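Local coordinates for protein aminotransferase class-III (Sphaerobacter thermophilus DSM 20745, PDB 6K8H) that is a class-III aminotransferase, also named omega-transaminase, with the fold-type I architecture of pyridoxal-phosphate-dependent enzymes, at residues B[400-405]-B[415-420]; B[374-379]-B[431-436]; B[356-361]-B[439-444]; B[222-227]-B[265-270]. One frame throughout, in Å; residues are numbered along the deposited sequence.

Interaction 1 of 4, residues B[400-405]-B[415-420]; sequences GRVHEA and PALFGC
Val-402 and His-403, neighbours on helix 393-408, meet Leu-417 and Pro-415 on the turn that leads into strand 418-420, a contact between a helix and the approach to an edge strand of the three-stranded antiparallel sheet in the C-terminal alpha/beta part of this fold-type I aminotransferase. The two halves of the contact differ in burial and in chemistry. The inner half is apolar and enclosed, yet the pair meets at a single methyl-methyl contact: CG1 of Val-402 lies 4.0 Å from CD1 of Leu-417, and the two side chains run at about a right angle to one another. Leu-417 adopts a left-handed backbone conformation (phi 66°, psi 35°), and its extended side chain carries the methyl groups to the helix although the CB bond itself is not aimed there. Its other branch, CD2, approaches CB of His-403 at 4.1 Å, linking the two halves. Around this pair, Leu-378 and Ala-444 pack on Val-402, and Ile-376 packs on Leu-417, which also pairs with it through the backbone.

The outer half borders solvent, Pro-415 being exposed and His-403 partly so, yet it holds the closest approach. With CG anti to the backbone N (chi1 172°), the imidazole presents a face to Pro-415. The resulting contact is CH-pi, made by the proline CA rather than by stacked rings, and NE2 also has a weak hydrogen bond to the carbonyl of Ile-413. Pro-415 CA stands 3.6 Å above the imidazole plane, displaced toward the rim, with CD2 of His-403 its closest ring atom at 3.7 Å.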
loop_
_atom_site.group_PDB
_atom_site.type_symbol
_atom_site.label_atom_id
_atom_site.label_comp_id
_atom_site.label_asym_id
_atom_site.label_seq_id
_atom_site.Cartn_x
_atom_site.Cartn_y
_atom_site.Cartn_z
ATOM N N GLY B 400 16.885 -14.190 -22.805
ATOM C CA GLY B 400 16.294 -13.012 -23.423
ATOM C C GLY B 400 15.846 -13.267 -24.847
ATOM O O GLY B 400 14.798 -12.777 -25.273
ATOM N N ARG B 401 16.641 -14.021 -25.610
ATOM C CA ARG B 401 16.201 -14.394 -26.957
ATOM C C ARG B 401 14.918 -15.228 -26.906
ATOM O O ARG B 401 13.974 -14.983 -27.670
ATOM C CB ARG B 401 17.306 -15.163 -27.688
ATOM C CG ARG B 401 18.424 -14.295 -28.260
ATOM C CD ARG B 401 19.401 -15.100 -29.157
ATOM N NE ARG B 401 20.352 -14.210 -29.830
ATOM C CZ ARG B 401 20.053 -13.480 -30.902
ATOM N NH1 ARG B 401 18.837 -13.541 -31.433
ATOM N NH2 ARG B 401 20.964 -12.686 -31.449
ATOM N N VAL B 402 14.858 -16.207 -25.993
ATOM C CA VAL B 402 13.659 -17.041 -25.902
ATOM C C VAL B 402 12.451 -16.189 -25.522
ATOM O O VAL B 402 11.361 -16.333 -26.093
ATOM C CB VAL B 402 13.882 -18.195 -24.901
ATOM C CG1 VAL B 402 12.579 -18.962 -24.644
ATOM C CG2 VAL B 402 14.958 -19.137 -25.414
ATOM N N HIS B 403 12.630 -15.269 -24.569
ATOM C CA HIS B 403 11.521 -14.428 -24.132
ATOM C C HIS B 403 11.028 -13.524 -25.259
ATOM O O HIS B 403 9.818 -13.409 -25.491
ATOM C CB HIS B 403 11.942 -13.601 -22.916
ATOM C CG HIS B 403 10.934 -12.576 -22.504
ATOM N ND1 HIS B 403 11.009 -11.257 -22.895
ATOM C CD2 HIS B 403 9.819 -12.680 -21.743
ATOM C CE1 HIS B 403 9.987 -10.590 -22.390
ATOM N NE2 HIS B 403 9.251 -11.428 -21.684
ATOM N N GLU B 404 11.955 -12.881 -25.980
ATOM C CA GLU B 404 11.560 -12.007 -27.082
ATOM C C GLU B 404 10.825 -12.783 -28.177
ATOM O O GLU B 404 9.803 -12.317 -28.707
ATOM C CB GLU B 404 12.799 -11.299 -27.642
ATOM C CG GLU B 404 12.539 -10.374 -28.827
ATOM C CD GLU B 404 11.865 -9.061 -28.442
ATOM O OE1 GLU B 404 11.663 -8.793 -27.232
ATOM O OE2 GLU B 404 11.531 -8.281 -29.363
ATOM N N ALA B 405 11.312 -13.985 -28.513
ATOM C CA ALA B 405 10.620 -14.792 -29.519
ATOM C C ALA B 405 9.230 -15.197 -29.045
ATOM O O ALA B 405 8.260 -15.140 -29.816
ATOM C CB ALA B 405 11.446 -16.029 -29.876
ATOM N N PRO B 415 10.326 -12.001 -18.074
ATOM C CA PRO B 415 11.676 -12.169 -18.638
ATOM C C PRO B 415 12.435 -13.358 -18.072
ATOM O O PRO B 415 13.277 -13.923 -18.776
ATOM C CB PRO B 415 12.364 -10.847 -18.287
ATOM C CG PRO B 415 11.234 -9.856 -18.219
ATOM C CD PRO B 415 10.061 -10.609 -17.652
ATOM N N ALA B 416 12.159 -13.776 -16.833
ATOM C CA ALA B 416 12.870 -14.920 -16.283
ATOM C C ALA B 416 12.316 -16.248 -16.785
ATOM O O ALA B 416 12.927 -17.289 -16.525
ATOM C CB ALA B 416 12.824 -14.888 -14.743
ATOM N N LEU B 417 11.213 -16.222 -17.545
ATOM C CA LEU B 417 10.444 -17.411 -17.917
ATOM C C LEU B 417 9.788 -18.039 -16.686
ATOM O O LEU B 417 9.577 -19.254 -16.621
ATOM C CB LEU B 417 11.285 -18.438 -18.700
ATOM C CG LEU B 417 12.077 -17.877 -19.888
ATOM C CD1 LEU B 417 12.782 -18.977 -20.659
ATOM C CD2 LEU B 417 11.207 -17.040 -20.834
ATOM N N PHE B 418 9.382 -17.151 -15.782
ATOM C CA PHE B 418 8.526 -17.520 -14.636
ATOM C C PHE B 418 7.105 -17.235 -15.128
ATOM O O PHE B 418 6.874 -16.158 -15.670
ATOM C CB PHE B 418 8.822 -16.659 -13.412
ATOM C CG PHE B 418 7.739 -16.726 -12.368
ATOM C CD1 PHE B 418 7.522 -17.890 -11.653
ATOM C CD2 PHE B 418 6.923 -15.635 -12.117
ATOM C CE1 PHE B 418 6.528 -17.953 -10.691
ATOM C CE2 PHE B 418 5.926 -15.703 -11.158
ATOM C CZ PHE B 418 5.729 -16.863 -10.449
ATOM N N GLY B 419 6.193 -18.183 -14.954
ATOM C CA GLY B 419 4.846 -17.990 -15.447
ATOM C C GLY B 419 3.806 -18.640 -14.558
ATOM O O GLY B 419 4.113 -19.417 -13.646
ATOM N N CYS B 420 2.554 -18.278 -14.823
ATOM C CA CYS B 420 1.424 -18.763 -14.041
ATOM C C CYS B 420 0.234 -19.007 -14.962
ATOM O O CYS B 420 0.037 -18.319 -15.968
ATOM C CB CYS B 420 1.057 -17.810 -12.894
ATOM S SG CYS B 420 0.552 -16.158 -13.432
#

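Interaction 2 of 4, residues B[374-379]-B[431-436]; sequences FHIHLH and EAFVDA
The Phe-433 ring has Phe-374 over one face and the CD1 methyl of Ile-376 at its edge, in the ring plane. The two phenyl groups form a T-shaped, edge-to-face pair: the edge of Phe-374 is directed at the face of Phe-433, the centroids are 5.5 Å apart and the planes are inclined at 71°. The closest approach joins CE1 of Phe-374 to CZ of Phe-433, at 4.0 Å. That same CZ lies 3.8 Å from CD1 of Ile-376, so the far end of one ring serves both strand residues.

Phe-433 comes from the helix and the strand residues from the opposite direction. Its CG is anti to the backbone N (chi1 -177°), which sends the ring across to the strand, and the extended CG1-CD1 branch of Ile-376 (chi2 175°) carries its methyl to the ring edge. All three residues are buried. Leu-350 of helix 337-361 touches both rings, Val-354 adds to the surroundings of Phe-433, and Phe-67 brings a further ring to it.

No polar bond crosses between the segments; Phe-374 and Ile-376 use their backbones to pair with Gly-419 and Leu-417. Two residues apart on strand 373-377, they point to the same side of the antiparallel sheet, and helix 427-445 lies against that side, as in the layered alpha/beta C-terminal domain of fold-type I aminotransferases.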
loop_
_atom_site.group_PDB
_atom_site.type_symbol
_atom_site.label_atom_id
_atom_site.label_comp_id
_atom_site.label_asym_id
_atom_site.label_seq_id
_atom_site.Cartn_x
_atom_site.Cartn_y
_atom_site.Cartn_z
ATOM N N PHE B 374 5.016 -22.035 -12.552
ATOM C CA PHE B 374 6.116 -22.764 -13.175
ATOM C C PHE B 374 7.254 -21.805 -13.509
ATOM O O PHE B 374 7.056 -20.595 -13.659
ATOM C CB PHE B 374 5.647 -23.519 -14.427
ATOM C CG PHE B 374 5.191 -22.621 -15.545
ATOM C CD1 PHE B 374 6.098 -22.140 -16.475
ATOM C CD2 PHE B 374 3.859 -22.267 -15.670
ATOM C CE1 PHE B 374 5.692 -21.314 -17.496
ATOM C CE2 PHE B 374 3.444 -21.448 -16.688
ATOM C CZ PHE B 374 4.353 -20.969 -17.602
ATOM N N HIS B 375 8.450 -22.373 -13.647
ATOM C CA HIS B 375 9.667 -21.620 -13.964
ATOM C C HIS B 375 10.517 -22.479 -14.894
ATOM O O HIS B 375 10.912 -23.592 -14.519
ATOM C CB HIS B 375 10.446 -21.273 -12.682
ATOM C CG HIS B 375 11.353 -20.082 -12.806
ATOM N ND1 HIS B 375 12.162 -19.866 -13.903
ATOM C CD2 HIS B 375 11.589 -19.051 -11.960
ATOM C CE1 HIS B 375 12.854 -18.753 -13.730
ATOM N NE2 HIS B 375 12.518 -18.232 -12.563
ATOM N N ILE B 376 10.774 -21.977 -16.116
ATOM C CA ILE B 376 11.665 -22.639 -17.068
ATOM C C ILE B 376 13.096 -22.198 -16.796
ATOM O O ILE B 376 13.360 -21.021 -16.530
ATOM C CB ILE B 376 11.265 -22.331 -18.522
ATOM C CG1 ILE B 376 9.764 -22.552 -18.738
ATOM C CG2 ILE B 376 12.072 -23.195 -19.481
ATOM C CD1 ILE B 376 9.289 -22.139 -20.134
ATOM N N HIS B 377 14.024 -23.143 -16.847
ATOM C CA HIS B 377 15.440 -22.892 -16.644
ATOM C C HIS B 377 16.205 -23.470 -17.819
ATOM O O HIS B 377 15.959 -24.619 -18.207
ATOM C CB HIS B 377 15.915 -23.547 -15.352
ATOM C CG HIS B 377 15.092 -23.182 -14.155
ATOM N ND1 HIS B 377 15.234 -21.980 -13.495
ATOM C CD2 HIS B 377 14.126 -23.863 -13.496
ATOM C CE1 HIS B 377 14.396 -21.939 -12.473
ATOM N NE2 HIS B 377 13.706 -23.066 -12.456
ATOM N N LEU B 378 17.135 -22.691 -18.371
ATOM C CA LEU B 378 17.944 -23.137 -19.507
ATOM C C LEU B 378 19.332 -23.585 -19.064
ATOM O O LEU B 378 20.346 -23.329 -19.725
ATOM C CB LEU B 378 18.010 -22.048 -20.573
ATOM C CG LEU B 378 16.591 -21.694 -21.031
ATOM C CD1 LEU B 378 16.609 -20.770 -22.231
ATOM C CD2 LEU B 378 15.780 -22.951 -21.350
ATOM N N HIS B 379 19.376 -24.248 -17.910
ATOM C CA HIS B 379 20.574 -24.871 -17.374
ATOM C C HIS B 379 20.126 -26.064 -16.540
ATOM O O HIS B 379 18.933 -26.258 -16.295
ATOM C CB HIS B 379 21.395 -23.887 -16.542
ATOM C CG HIS B 379 20.672 -23.413 -15.322
ATOM N ND1 HIS B 379 20.516 -24.201 -14.200
ATOM C CD2 HIS B 379 20.043 -22.244 -15.054
ATOM C CE1 HIS B 379 19.827 -23.533 -13.288
ATOM N NE2 HIS B 379 19.525 -22.344 -13.783
ATOM N N GLU B 431 -1.057 -26.324 -24.736
ATOM C CA GLU B 431 -0.423 -26.757 -25.976
ATOM C C GLU B 431 0.092 -25.572 -26.788
ATOM O O GLU B 431 1.168 -25.651 -27.383
ATOM C CB GLU B 431 -1.399 -27.602 -26.793
ATOM C CG GLU B 431 -1.481 -29.010 -26.255
ATOM C CD GLU B 431 -2.599 -29.830 -26.855
ATOM O OE1 GLU B 431 -3.426 -29.274 -27.617
ATOM O OE2 GLU B 431 -2.656 -31.041 -26.546
ATOM N N ALA B 432 -0.657 -24.467 -26.827
ATOM C CA ALA B 432 -0.157 -23.281 -27.515
ATOM C C ALA B 432 1.139 -22.794 -26.879
ATOM O O ALA B 432 2.092 -22.440 -27.585
ATOM C CB ALA B 432 -1.211 -22.171 -27.518
ATOM N N PHE B 433 1.200 -22.781 -25.542
ATOM C CA PHE B 433 2.449 -22.406 -24.887
ATOM C C PHE B 433 3.590 -23.335 -25.299
ATOM O O PHE B 433 4.672 -22.872 -25.679
ATOM C CB PHE B 433 2.301 -22.402 -23.360
ATOM C CG PHE B 433 3.549 -21.960 -22.664
ATOM C CD1 PHE B 433 4.563 -22.870 -22.377
ATOM C CD2 PHE B 433 3.748 -20.619 -22.365
ATOM C CE1 PHE B 433 5.738 -22.467 -21.771
ATOM C CE2 PHE B 433 4.922 -20.194 -21.757
ATOM C CZ PHE B 433 5.920 -21.118 -21.454
ATOM N N VAL B 434 3.368 -24.651 -25.232
ATOM C CA VAL B 434 4.463 -25.593 -25.485
ATOM C C VAL B 434 4.949 -25.483 -26.933
ATOM O O VAL B 434 6.165 -25.483 -27.206
ATOM C CB VAL B 434 4.034 -27.030 -25.133
ATOM C CG1 VAL B 434 5.089 -28.041 -25.602
ATOM C CG2 VAL B 434 3.812 -27.162 -23.631
ATOM N N ASP B 435 4.012 -25.369 -27.881
ATOM C CA ASP B 435 4.386 -25.200 -29.288
ATOM C C ASP B 435 5.170 -23.909 -29.507
ATOM O O ASP B 435 6.189 -23.897 -30.226
ATOM C CB ASP B 435 3.133 -25.214 -30.165
ATOM C CG ASP B 435 2.475 -26.590 -30.227
ATOM O OD1 ASP B 435 3.083 -27.573 -29.741
ATOM O OD2 ASP B 435 1.354 -26.690 -30.767
ATOM N N ALA B 436 4.703 -22.805 -28.905
ATOM C CA ALA B 436 5.400 -21.532 -29.053
ATOM C C ALA B 436 6.784 -21.578 -28.430
ATOM O O ALA B 436 7.709 -20.941 -28.940
ATOM C CB ALA B 436 4.574 -20.405 -28.441
#

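Interaction 3 of 4, residues B[356-361]-B[439-444]; sequences EVLREA and AALQDA
Leu-441 reaches Val-357, Leu-358 and Ala-361 through two torsions: CG lies anti to the backbone N (chi1 -158°), and chi2 near 50° folds CD1 back and leaves CD2 as the extended branch, pointing at the opposing helix. All three close contacts converge on this one methyl. Val-357 contributes CG1, 4.0 Å from CD2 of Leu-441, and the two side chains lie alongside, running in opposite senses. Leu-358 meets it at about a right angle, its own CD2 lying 3.9 Å from CD2 of Leu-441. The third partner is the CB of Ala-361, also 3.9 Å from that methyl and one helical turn beyond Val-357.

These residues join helix 337-361 to the terminal helix 427-445, two helices of the C-terminal domain of the fold-type I aminotransferase. Their local axes come within 10.9 Å at an angle of 39° between N-to-C directions, a separation consistent with contact by side chains alone. Leu-441 and Leu-358 are buried, and Val-363 in the following loop touches both; Ala-361 lies at the margin, while Val-357, partly exposed, is also touched by Val-434.

On the exposed part of helix 337-361, Arg-359 grips Glu-356 side-on in a salt bridge. NE of Arg-359 donates to OE1 of Glu-356 at 2.9 Å, and NH2 of Arg-359 to OE2 of Glu-356 at 3.0 Å, both nearly straight.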
loop_
_atom_site.group_PDB
_atom_site.type_symbol
_atom_site.label_atom_id
_atom_site.label_comp_id
_atom_site.label_asym_id
_atom_site.label_seq_id
_atom_site.Cartn_x
_atom_site.Cartn_y
_atom_site.Cartn_z
ATOM N N GLU B 356 9.873 -32.039 -22.433
ATOM C CA GLU B 356 10.010 -32.819 -23.659
ATOM C C GLU B 356 10.564 -31.973 -24.802
ATOM O O GLU B 356 11.369 -32.466 -25.596
ATOM C CB GLU B 356 8.670 -33.451 -24.043
ATOM C CG GLU B 356 8.651 -34.109 -25.430
ATOM C CD GLU B 356 9.597 -35.307 -25.559
ATOM O OE1 GLU B 356 10.190 -35.732 -24.540
ATOM O OE2 GLU B 356 9.748 -35.830 -26.690
ATOM N N VAL B 357 10.155 -30.697 -24.900
ATOM C CA VAL B 357 10.694 -29.814 -25.944
ATOM C C VAL B 357 12.195 -29.635 -25.762
ATOM O O VAL B 357 12.971 -29.700 -26.724
ATOM C CB VAL B 357 9.974 -28.446 -25.935
ATOM C CG1 VAL B 357 10.765 -27.405 -26.736
ATOM C CG2 VAL B 357 8.572 -28.565 -26.483
ATOM N N LEU B 358 12.626 -29.418 -24.516
ATOM C CA LEU B 358 14.050 -29.289 -24.238
ATOM C C LEU B 358 14.792 -30.578 -24.575
ATOM O O LEU B 358 15.886 -30.549 -25.156
ATOM C CB LEU B 358 14.252 -28.927 -22.768
ATOM C CG LEU B 358 13.739 -27.559 -22.311
ATOM C CD1 LEU B 358 13.729 -27.482 -20.785
ATOM C CD2 LEU B 358 14.618 -26.453 -22.893
ATOM N N ARG B 359 14.208 -31.711 -24.218
ATOM C CA ARG B 359 14.889 -32.996 -24.483
ATOM C C ARG B 359 15.031 -33.208 -25.991
ATOM O O ARG B 359 16.100 -33.485 -26.428
ATOM C CB ARG B 359 14.085 -34.150 -23.891
ATOM C CG ARG B 359 14.761 -35.495 -24.054
ATOM C CD ARG B 359 13.797 -36.666 -23.988
ATOM N NE ARG B 359 12.905 -36.715 -25.122
ATOM C CZ ARG B 359 13.252 -37.117 -26.338
ATOM N NH1 ARG B 359 14.473 -37.543 -26.585
ATOM N NH2 ARG B 359 12.372 -37.104 -27.311
ATOM N N GLU B 360 13.959 -32.999 -26.738
ATOM C CA GLU B 360 13.983 -33.201 -28.207
ATOM C C GLU B 360 14.971 -32.242 -28.880
ATOM O O GLU B 360 15.563 -32.645 -29.864
ATOM C CB GLU B 360 12.610 -33.113 -28.867
ATOM C CG GLU B 360 12.582 -33.825 -30.211
ATOM C CD GLU B 360 11.736 -33.189 -31.300
ATOM O OE1 GLU B 360 11.763 -33.674 -32.453
ATOM O OE2 GLU B 360 11.053 -32.215 -31.001
ATOM N N ALA B 361 15.047 -30.998 -28.418
ATOM C CA ALA B 361 15.972 -30.020 -29.023
ATOM C C ALA B 361 17.421 -30.263 -28.571
ATOM O O ALA B 361 18.294 -29.607 -29.082
ATOM C CB ALA B 361 15.526 -28.613 -28.722
ATOM N N ALA B 439 9.120 -23.301 -30.867
ATOM C CA ALA B 439 9.512 -22.377 -31.928
ATOM C C ALA B 439 10.484 -21.312 -31.418
ATOM O O ALA B 439 11.435 -20.941 -32.118
ATOM C CB ALA B 439 8.273 -21.734 -32.541
ATOM N N ALA B 440 10.268 -20.813 -30.195
ATOM C CA ALA B 440 11.134 -19.773 -29.640
ATOM C C ALA B 440 12.539 -20.297 -29.375
ATOM O O ALA B 440 13.524 -19.573 -29.547
ATOM C CB ALA B 440 10.533 -19.222 -28.343
ATOM N N LEU B 441 12.647 -21.537 -28.911
ATOM C CA LEU B 441 13.953 -22.156 -28.730
ATOM C C LEU B 441 14.691 -22.256 -30.065
ATOM O O LEU B 441 15.882 -21.897 -30.163
ATOM C CB LEU B 441 13.770 -23.527 -28.077
ATOM C CG LEU B 441 14.881 -24.231 -27.301
ATOM C CD1 LEU B 441 15.495 -23.297 -26.265
ATOM C CD2 LEU B 441 14.298 -25.487 -26.643
ATOM N N GLN B 442 13.977 -22.661 -31.114
ATOM C CA GLN B 442 14.626 -22.759 -32.447
ATOM C C GLN B 442 15.115 -21.361 -32.848
ATOM O O GLN B 442 16.286 -21.234 -33.216
ATOM C CB GLN B 442 13.643 -23.355 -33.452
ATOM C CG GLN B 442 13.352 -24.823 -33.189
ATOM C CD GLN B 442 12.154 -25.336 -33.947
ATOM O OE1 GLN B 442 11.623 -24.668 -34.831
ATOM N NE2 GLN B 442 11.709 -26.535 -33.597
ATOM N N ASP B 443 14.268 -20.344 -32.680
ATOM C CA ASP B 443 14.666 -18.967 -32.973
ATOM C C ASP B 443 15.925 -18.570 -32.215
ATOM O O ASP B 443 16.866 -18.013 -32.793
ATOM C CB ASP B 443 13.551 -18.009 -32.609
ATOM C CG ASP B 443 12.363 -18.124 -33.511
ATOM O OD1 ASP B 443 12.384 -18.884 -34.504
ATOM O OD2 ASP B 443 11.395 -17.413 -33.213
ATOM N N ALA B 444 15.949 -18.836 -30.910
ATOM C CA ALA B 444 17.067 -18.395 -30.085
ATOM C C ALA B 444 18.359 -19.062 -30.515
ATOM O O ALA B 444 19.439 -18.475 -30.360
ATOM C CB ALA B 444 16.782 -18.690 -28.607
#

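Interaction 4 of 4, residues B[222-227]-B[265-270]; sequences DPNPRS and GGMQSV
Met-267 and Pro-223 meet in the large domain of the fold-type I aminotransferase, where the loop following strand 216-221 of the seven-stranded sheet packs on the short helix 266-271. The methionine lies against the proline with the base of its side chain: CG of Met-267 is 3.8 Å from CB of Pro-223, and CB of Met-267 is 4.1 Å from CB of Pro-223. CG stands anti to the backbone N (chi1 -164°), pointing into the loop, and a bend at chi2 (57°) then turns the thioether past the proline, bringing the methyl CE beside the side-chain amide of Asn-224. All three residues are buried, and Phe-254 of strand 251-255 also packs on Pro-223. The backbone N of Met-267 is hydrogen-bonded to the Glu-256 carboxylate.

The loop half of the contact adjoins the pocket of (5-hydroxy-4,6-dimethylpyridin-3-yl)methyl dihydrogen phosphate, which Asp-222 and Arg-226 touch directly. Asp-222 and Asn-224 flank Pro-223 in an Asx turn. Its bond, from Asn-224 N to OD1 of Asp-222, is 2.9 Å long, bent to 135° at the hydrogen, and reaches the anti side of the oxygen, tilted out of the carboxylate plane.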
loop_
_atom_site.group_PDB
_atom_site.type_symbol
_atom_site.label_atom_id
_atom_site.label_comp_id
_atom_site.label_asym_id
_atom_site.label_seq_id
_atom_site.Cartn_x
_atom_site.Cartn_y
_atom_site.Cartn_z
ATOM N N ASP B 222 9.866 -16.726 2.229
ATOM C CA ASP B 222 8.991 -17.109 1.127
ATOM C C ASP B 222 9.155 -18.605 0.881
ATOM O O ASP B 222 10.251 -19.036 0.505
ATOM C CB ASP B 222 9.362 -16.309 -0.117
ATOM C CG ASP B 222 8.517 -16.635 -1.339
ATOM O OD1 ASP B 222 7.970 -17.757 -1.456
ATOM O OD2 ASP B 222 8.426 -15.739 -2.222
ATOM N N PRO B 223 8.091 -19.425 1.020
ATOM C CA PRO B 223 8.201 -20.885 0.895
ATOM C C PRO B 223 8.701 -21.365 -0.478
ATOM O O PRO B 223 9.333 -22.392 -0.529
ATOM C CB PRO B 223 6.783 -21.415 1.160
ATOM C CG PRO B 223 6.050 -20.258 1.800
ATOM C CD PRO B 223 6.717 -19.005 1.277
ATOM N N ASN B 224 8.302 -20.679 -1.550
ATOM C CA ASN B 224 8.725 -21.048 -2.928
ATOM C C ASN B 224 9.141 -19.764 -3.655
ATOM O O ASN B 224 8.417 -19.347 -4.566
ATOM C CB ASN B 224 7.594 -21.791 -3.641
ATOM C CG ASN B 224 8.062 -22.657 -4.790
ATOM O OD1 ASN B 224 9.250 -22.710 -5.094
ATOM N ND2 ASN B 224 7.128 -23.348 -5.422
ATOM N N PRO B 225 10.294 -19.145 -3.331
ATOM C CA PRO B 225 10.639 -17.854 -3.922
ATOM C C PRO B 225 10.904 -17.870 -5.432
ATOM O O PRO B 225 11.734 -18.615 -5.891
ATOM C CB PRO B 225 11.912 -17.441 -3.168
ATOM C CG PRO B 225 12.500 -18.746 -2.685
ATOM C CD PRO B 225 11.318 -19.655 -2.422
ATOM N N ARG B 226 10.218 -16.988 -6.154
ATOM C CA ARG B 226 10.420 -16.857 -7.617
ATOM C C ARG B 226 11.858 -16.384 -7.878
ATOM O O ARG B 226 12.470 -16.862 -8.832
ATOM C CB ARG B 226 9.444 -15.839 -8.201
ATOM C CG ARG B 226 10.032 -15.070 -9.373
ATOM C CD ARG B 226 9.059 -14.126 -10.034
ATOM N NE ARG B 226 8.480 -13.197 -9.087
ATOM C CZ ARG B 226 9.072 -12.088 -8.673
ATOM N NH1 ARG B 226 10.272 -11.769 -9.126
ATOM N NH2 ARG B 226 8.450 -11.291 -7.825
ATOM N N SER B 227 12.359 -15.485 -7.029
ATOM C CA SER B 227 13.689 -14.920 -7.222
ATOM C C SER B 227 14.781 -15.981 -7.207
ATOM O O SER B 227 15.825 -15.804 -7.851
ATOM C CB SER B 227 13.954 -13.893 -6.117
ATOM O OG SER B 227 13.523 -12.605 -6.490
ATOM N N GLY B 265 -5.142 -24.503 1.064
ATOM C CA GLY B 265 -4.639 -23.988 2.325
ATOM C C GLY B 265 -3.243 -23.392 2.250
ATOM O O GLY B 265 -2.536 -23.330 3.260
ATOM N N GLY B 266 -2.815 -22.976 1.063
ATOM C CA GLY B 266 -1.527 -22.340 0.908
ATOM C C GLY B 266 -0.361 -23.315 0.823
ATOM O O GLY B 266 -0.468 -24.531 1.054
ATOM N N MET B 267 0.793 -22.746 0.470
ATOM C CA MET B 267 2.007 -23.550 0.397
ATOM C C MET B 267 2.394 -24.072 1.769
ATOM O O MET B 267 2.951 -25.167 1.876
ATOM C CB MET B 267 3.158 -22.745 -0.205
ATOM C CG MET B 267 4.320 -23.605 -0.657
ATOM S SD MET B 267 3.763 -24.837 -1.853
ATOM C CE MET B 267 5.300 -25.624 -2.312
ATOM N N GLN B 268 2.083 -23.322 2.832
ATOM C CA GLN B 268 2.329 -23.840 4.177
ATOM C C GLN B 268 1.590 -25.154 4.408
ATOM O O GLN B 268 2.110 -26.059 5.068
ATOM C CB GLN B 268 1.917 -22.811 5.230
ATOM C CG GLN B 268 0.464 -22.389 5.169
ATOM C CD GLN B 268 0.184 -21.210 6.088
ATOM O OE1 GLN B 268 -0.260 -21.388 7.212
ATOM N NE2 GLN B 268 0.487 -20.001 5.621
ATOM N N SER B 269 0.383 -25.287 3.858
ATOM C CA SER B 269 -0.327 -26.557 3.994
ATOM C C SER B 269 0.339 -27.634 3.157
ATOM O O SER B 269 0.407 -28.799 3.571
ATOM C CB SER B 269 -1.797 -26.400 3.612
ATOM O OG SER B 269 -2.492 -25.741 4.665
ATOM N N VAL B 270 0.827 -27.272 1.968
ATOM C CA VAL B 270 1.552 -28.265 1.170
ATOM C C VAL B 270 2.778 -28.783 1.929
ATOM O O VAL B 270 3.045 -29.991 1.970
ATOM C CB VAL B 270 1.942 -27.686 -0.199
ATOM C CG1 VAL B 270 2.869 -28.649 -0.914
ATOM C CG2 VAL B 270 0.713 -27.457 -1.033
#

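Overall arrangement
Interactions 1, 2 and 3 cluster in the C-terminal domain, with centres 9 to 13 Å apart, whereas interaction 4 lies nearer the chain centre beside the ligand pocket. Interactions 2 and 3 share helix 427-445, and interactions 1 and 2 use neighbouring strands of one sheet, joined by Gly-419 N to Phe-374 O at 2.9 Å. Interactions 2 and 4 are buried, one aromatic and the other a proline-methionine packing next to polar ligand-binding residues. Interactions 1 and 3 are only partly buried: interaction 1 adds a CH-pi contact at its exposed margin, and interaction 3 is aliphatic across its interface. Phe-418 CD2 packs on Arg-226 CD, bringing 415-420 against 222-227.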